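Local structure of phenazine biosynthesis protein, PhzF family (Bacillus anthracis, 3EDN) at residues T160-V165 and T229-G234; T269-K274 and D284-A289. The protein probably carries out an isomerisation related to the PhzF step of phenazine biosynthesis, on a diaminopimelate epimerase-like fold, its own substrate being unestablished. All blocks are in the same frame, centred on the assembly; numbering follows the deposited sequence.

Contact 1: T160-V165 and T229-G234; sequences TGNWTV and TGTASG. With SO4 (sulfate ion), chain F; SO4 (sulfate ion), chain C.
The first turn of helix 230-244, at whose N-terminal end a sulfate is bound, packs here against the turn of the beta hairpin made by strands 156-159 and 163-168, with Thr-160 and Asn-162 meeting Thr-231 and Gly-234. Thr-160 OG1 comes within 3.2 Å of Thr-231 O at an angle too poor for a hydrogen bond; its bonding partner is Gln-123 OE1. The CG2 methyl of Thr-160 lies 4.0 Å from Gly-234 C, against helix backbone. Asn-162 crosses Thr-231 obliquely, ND2 touching the CG2 methyl at 3.3 Å. Thr-231 presents that methyl because OG1 takes the place between backbone N and carbonyl carbon (chi1 51°), leaving CG2 beside the N. A little further on, Thr-164 CG2 meets Ala-232 CB at 4.3 Å. No direct hydrogen bond joins the segments. Instead a water accepts from Thr-160 N at 2.8 Å and from Asn-162 N, and donates weakly to Thr-231 O at 3.1 Å. The helix start turns its amides to the sulfate: Gly-230 N reaches O2 at 2.8 Å, almost straight (172°), and Thr-231 N reaches O3 at 3.0 Å, more bent (145°). An anion held this way by the helix N terminus is consistent with a site for an acidic substrate group, though the sulfate probably comes from the crystallisation liquor. A second sulfate accepts from Trp-163 N on the hairpin side. Gln-123, following strand 117-122, ties both partners together, its OE1 to Thr-160 and its NE2 to Gly-230 O. His-215 of strand 211-216 and His-198 of strand 196-201 both pack on Thr-164 and Ala-232.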
loop_
_atom_site.group_PDB
_atom_site.type_symbol
_atom_site.label_atom_id
_atom_site.label_comp_id
_atom_site.label_asym_id
_atom_site.label_seq_id
_atom_site.Cartn_x
_atom_site.Cartn_y
_atom_site.Cartn_z
ATOM N N THR A 160 1.892 20.961 20.753
ATOM C CA THR A 160 0.515 20.488 20.545
ATOM C C THR A 160 0.553 19.265 19.614
ATOM O O THR A 160 -0.395 19.004 18.864
ATOM C CB THR A 160 -0.393 21.586 19.965
ATOM O OG1 THR A 160 0.214 22.123 18.774
ATOM C CG2 THR A 160 -0.643 22.692 21.004
ATOM N N GLY A 161 1.650 18.520 19.689
ATOM C CA GLY A 161 1.890 17.374 18.805
ATOM C C GLY A 161 3.366 17.214 18.475
ATOM O O GLY A 161 3.856 16.094 18.345
ATOM N N ASN A 162 4.075 18.335 18.352
ATOM C CA ASN A 162 5.525 18.329 18.126
ATOM C C ASN A 162 6.181 19.410 18.963
ATOM O O ASN A 162 5.605 20.477 19.147
ATOM C CB ASN A 162 5.811 18.567 16.644
ATOM C CG ASN A 162 5.276 17.442 15.776
ATOM O OD1 ASN A 162 5.943 16.424 15.586
ATOM N ND2 ASN A 162 4.061 17.601 15.284
ATOM N N TRP A 163 7.385 19.149 19.467
ATOM C CA TRP A 163 8.052 20.099 20.351
ATOM C C TRP A 163 8.793 21.184 19.587
ATOM O O TRP A 163 9.632 20.892 18.722
ATOM C CB TRP A 163 9.034 19.382 21.291
ATOM C CG TRP A 163 8.367 18.636 22.419
ATOM C CD1 TRP A 163 8.173 17.284 22.515
ATOM C CD2 TRP A 163 7.798 19.210 23.606
ATOM N NE1 TRP A 163 7.508 16.983 23.680
ATOM C CE2 TRP A 163 7.281 18.144 24.377
ATOM C CE3 TRP A 163 7.680 20.524 24.093
ATOM C CZ2 TRP A 163 6.649 18.349 25.599
ATOM C CZ3 TRP A 163 7.056 20.728 25.316
ATOM C CH2 TRP A 163 6.548 19.642 26.055
ATOM N N THR A 164 8.488 22.437 19.926
ATOM C CA THR A 164 9.214 23.598 19.396
ATOM C C THR A 164 9.570 24.531 20.565
ATOM O O THR A 164 8.984 24.424 21.635
ATOM C CB THR A 164 8.380 24.327 18.310
ATOM O OG1 THR A 164 9.232 25.164 17.527
ATOM C CG2 THR A 164 7.240 25.148 18.931
ATOM N N VAL A 165 10.535 25.418 20.364
ATOM C CA VAL A 165 10.883 26.412 21.385
ATOM C C VAL A 165 10.331 27.758 20.954
ATOM O O VAL A 165 10.718 28.295 19.902
ATOM C CB VAL A 165 12.419 26.543 21.604
ATOM C CG1 VAL A 165 12.710 27.431 22.807
ATOM C CG2 VAL A 165 13.060 25.171 21.819
ATOM N N THR A 229 3.825 26.839 9.474
ATOM C CA THR A 229 3.870 25.605 10.249
ATOM C C THR A 229 2.647 25.509 11.169
ATOM O O THR A 229 2.527 26.261 12.141
ATOM C CB THR A 229 5.160 25.553 11.092
ATOM O OG1 THR A 229 6.283 25.879 10.249
ATOM C CG2 THR A 229 5.345 24.166 11.709
ATOM N N GLY A 230 1.739 24.592 10.859
ATOM C CA GLY A 230 0.490 24.477 11.611
ATOM C C GLY A 230 0.701 23.995 13.037
ATOM O O GLY A 230 0.058 24.487 13.958
ATOM N N THR A 231 1.577 23.013 13.217
ATOM C CA THR A 231 1.875 22.505 14.567
ATOM C C THR A 231 2.352 23.647 15.495
ATOM O O THR A 231 1.800 23.861 16.597
ATOM C CB THR A 231 2.944 21.382 14.523
ATOM O OG1 THR A 231 4.090 21.803 13.767
ATOM C CG2 THR A 231 2.353 20.125 13.934
ATOM N N ALA A 232 3.371 24.384 15.053
ATOM C CA ALA A 232 3.927 25.457 15.879
ATOM C C ALA A 232 2.920 26.573 16.101
ATOM O O ALA A 232 2.908 27.211 17.147
ATOM C CB ALA A 232 5.224 26.004 15.249
ATOM N N SER A 233 2.051 26.789 15.122
ATOM C CA SER A 233 1.032 27.821 15.243
ATOM C C SER A 233 0.097 27.503 16.389
ATOM O O SER A 233 -0.298 28.398 17.144
ATOM C CB SER A 233 0.212 27.905 13.961
ATOM O OG SER A 233 1.047 28.292 12.888
ATOM N N GLY A 234 -0.271 26.229 16.512
ATOM C CA GLY A 234 -1.120 25.807 17.622
ATOM C C GLY A 234 -0.452 26.091 18.961
ATOM O O GLY A 234 -1.101 26.575 19.915
HETATM S S SO4 F . 8.719 15.844 18.009
HETATM O O1 SO4 F . 8.137 14.520 17.793
HETATM O O2 SO4 F . 8.492 16.673 16.836
HETATM O O3 SO4 F . 8.180 16.432 19.215
HETATM O O4 SO4 F . 10.157 15.722 18.208
HETATM S S SO4 C . 2.356 21.389 9.428
HETATM O O1 SO4 C . 1.895 20.262 8.624
HETATM O O2 SO4 C . 2.072 22.693 8.851
HETATM O O3 SO4 C . 1.842 21.259 10.756
HETATM O O4 SO4 C . 3.811 21.229 9.551
HETATM O O HOH W 1 2.721 21.233 18.068
#

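Contact 2: T269-K274 and D284-A289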
loop_
_atom_site.group_PDB
_atom_site.type_symbol
_atom_site.label_atom_id
_atom_site.label_comp_id
_atom_site.label_asym_id
_atom_site.label_seq_id
_atom_site.Cartn_x
_atom_site.Cartn_y
_atom_site.Cartn_z
ATOM N N THR A 269 -5.219 30.241 11.561
ATOM C CA THR A 269 -6.155 30.617 12.621
ATOM C C THR A 269 -6.100 29.599 13.751
ATOM O O THR A 269 -6.161 28.398 13.514
ATOM C CB THR A 269 -7.575 30.766 12.053
ATOM O OG1 THR A 269 -7.555 31.779 11.034
ATOM C CG2 THR A 269 -8.567 31.177 13.148
ATOM N N VAL A 270 -5.952 30.088 14.979
ATOM C CA VAL A 270 -5.858 29.215 16.147
ATOM C C VAL A 270 -7.012 29.475 17.092
ATOM O O VAL A 270 -7.240 30.629 17.466
ATOM C CB VAL A 270 -4.511 29.361 16.881
ATOM C CG1 VAL A 270 -4.393 28.286 17.986
ATOM C CG2 VAL A 270 -3.347 29.278 15.877
ATOM N N TYR A 271 -7.732 28.415 17.442
ATOM C CA TYR A 271 -8.863 28.512 18.370
ATOM C C TYR A 271 -8.467 27.898 19.702
ATOM O O TYR A 271 -7.970 26.761 19.758
ATOM C CB TYR A 271 -10.078 27.760 17.823
ATOM C CG TYR A 271 -10.450 28.150 16.418
ATOM C CD1 TYR A 271 -11.496 29.020 16.179
ATOM C CD2 TYR A 271 -9.729 27.660 15.327
ATOM C CE1 TYR A 271 -11.833 29.395 14.875
ATOM C CE2 TYR A 271 -10.052 28.021 14.049
ATOM C CZ TYR A 271 -11.101 28.877 13.824
ATOM O OH TYR A 271 -11.416 29.229 12.523
ATOM N N VAL A 272 -8.662 28.661 20.777
ATOM C CA VAL A 272 -8.283 28.206 22.109
ATOM C C VAL A 272 -9.553 28.138 22.938
ATOM O O VAL A 272 -10.267 29.135 23.051
ATOM C CB VAL A 272 -7.308 29.173 22.775
ATOM C CG1 VAL A 272 -6.825 28.592 24.104
ATOM C CG2 VAL A 272 -6.122 29.442 21.859
ATOM N N THR A 273 -9.853 26.951 23.456
ATOM C CA THR A 273 -11.112 26.741 24.185
ATOM C C THR A 273 -10.827 26.229 25.583
ATOM O O THR A 273 -9.924 25.413 25.794
ATOM C CB THR A 273 -12.005 25.737 23.445
ATOM O OG1 THR A 273 -12.335 26.272 22.156
ATOM C CG2 THR A 273 -13.292 25.462 24.224
ATOM N N LYS A 274 -11.575 26.715 26.563
ATOM C CA LYS A 274 -11.512 26.070 27.859
ATOM C C LYS A 274 -12.897 25.640 28.299
ATOM O O LYS A 274 -13.897 26.313 28.035
ATOM C CB LYS A 274 -10.817 26.922 28.913
ATOM C CG LYS A 274 -11.446 28.256 29.170
ATOM C CD LYS A 274 -10.506 29.137 30.008
ATOM C CE LYS A 274 -10.880 30.602 29.869
ATOM N NZ LYS A 274 -10.171 31.470 30.852
ATOM N N ASP A 284 -7.535 24.087 18.490
ATOM C CA ASP A 284 -7.812 23.765 17.088
ATOM C C ASP A 284 -7.061 24.733 16.186
ATOM O O ASP A 284 -6.804 25.878 16.542
ATOM C CB ASP A 284 -9.306 23.905 16.781
ATOM C CG ASP A 284 -10.189 23.063 17.708
ATOM O OD1 ASP A 284 -10.184 21.824 17.594
ATOM O OD2 ASP A 284 -10.922 23.646 18.545
ATOM N N ILE A 285 -6.743 24.306 14.977
ATOM C CA ILE A 285 -6.264 25.265 13.993
ATOM C C ILE A 285 -7.092 25.154 12.726
ATOM O O ILE A 285 -7.744 24.124 12.469
ATOM C CB ILE A 285 -4.761 25.080 13.656
ATOM C CG1 ILE A 285 -4.512 23.734 12.965
ATOM C CG2 ILE A 285 -3.909 25.207 14.924
ATOM C CD1 ILE A 285 -3.245 23.698 12.111
ATOM N N ALA A 286 -7.086 26.228 11.948
ATOM C CA ALA A 286 -7.772 26.224 10.663
ATOM C C ALA A 286 -6.971 27.019 9.660
ATOM O O ALA A 286 -6.307 27.997 10.004
ATOM C CB ALA A 286 -9.174 26.808 10.790
ATOM N N GLY A 287 -7.069 26.625 8.397
ATOM C CA GLY A 287 -6.414 27.383 7.368
ATOM C C GLY A 287 -7.201 27.262 6.088
ATOM O O GLY A 287 -8.026 26.349 5.920
ATOM N N THR A 288 -6.970 28.210 5.198
ATOM C CA THR A 288 -7.442 28.062 3.841
ATOM C C THR A 288 -6.273 27.550 3.004
ATOM O O THR A 288 -5.195 27.259 3.535
ATOM C CB THR A 288 -8.057 29.372 3.270
ATOM O OG1 THR A 288 -8.788 29.069 2.067
ATOM C CG2 THR A 288 -6.985 30.411 2.984
ATOM N N ALA A 289 -6.494 27.401 1.702
ATOM C CA ALA A 289 -5.441 26.933 0.791
ATOM C C ALA A 289 -5.755 27.445 -0.598
ATOM O O ALA A 289 -6.802 28.055 -0.837
ATOM C CB ALA A 289 -5.354 25.404 0.791
HETATM O O HOH W 2 -10.335 25.131 20.625
#
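The Tyr-271 ring turns one edge, in its own plane, to Asp-284 O and Ala-286 CB, while Lys-120 of strand 117-122 makes a cation-pi contact with it. Along that edge CD2 lies 3.6 Å from Asp-284 O and CE2 3.6 Å from Ala-286 CB. The planes of the Tyr-271 ring and the Asp-284 carboxylate are inclined at 62°, and the two side chains cross nearly at right angles. The setting is a beta hairpin of strands 266-273 and 282-298, antiparallel (157° between strand directions). Two hydrogen-bonded pairs, Thr-269 with Ala-286 and Tyr-271 with Asp-284, flank the non-hydrogen-bonded pair Val-270 with Ile-285. Tyr-271 N gives Asp-284 O the straightest bond of the four, 2.8 Å at 170°, and Ala-286 N gives Thr-269 O another of 2.8 Å. The buried carboxylate of Asp-284 is held from outside the segments: OD1 forms a salt bridge with Arg-122, and OD2 is bonded by Gln-282 NE2. A water also lies between Asp-284 OD2 and Thr-273 OG1, 2.8 Å from the hydroxyl. Strand 251-258 continues the sheet beside 266-273, and strand 117-122 beside 282-298. On the opposite face from Tyr-271, Val-270 CG2 and Ile-285 CG2 pack methyl to methyl at 4.2 Å.

From the N terminus the chain first passes through strand 117-122, which later receives strand 282-298 as its antiparallel neighbour. It then reaches 160-165, and contact 1 closes when helix 230-244 begins, after 63 intervening residues that include strands 196-201 and 211-216. Contact 2 opens only afterwards, with just nine residues between its two segments, so the two stand in series, neither nesting nor crossing. Their centres lie about 13 Å apart, yet they touch: Gly-230 CA meets Ile-285 CD1 at 3.8 Å, and Ser-233 O meets Val-270 CG2 at 3.4 Å. Helix 230-244 is thus packed between hairpin 156-168 and the Val-270/Ile-285 face of hairpin 266-298.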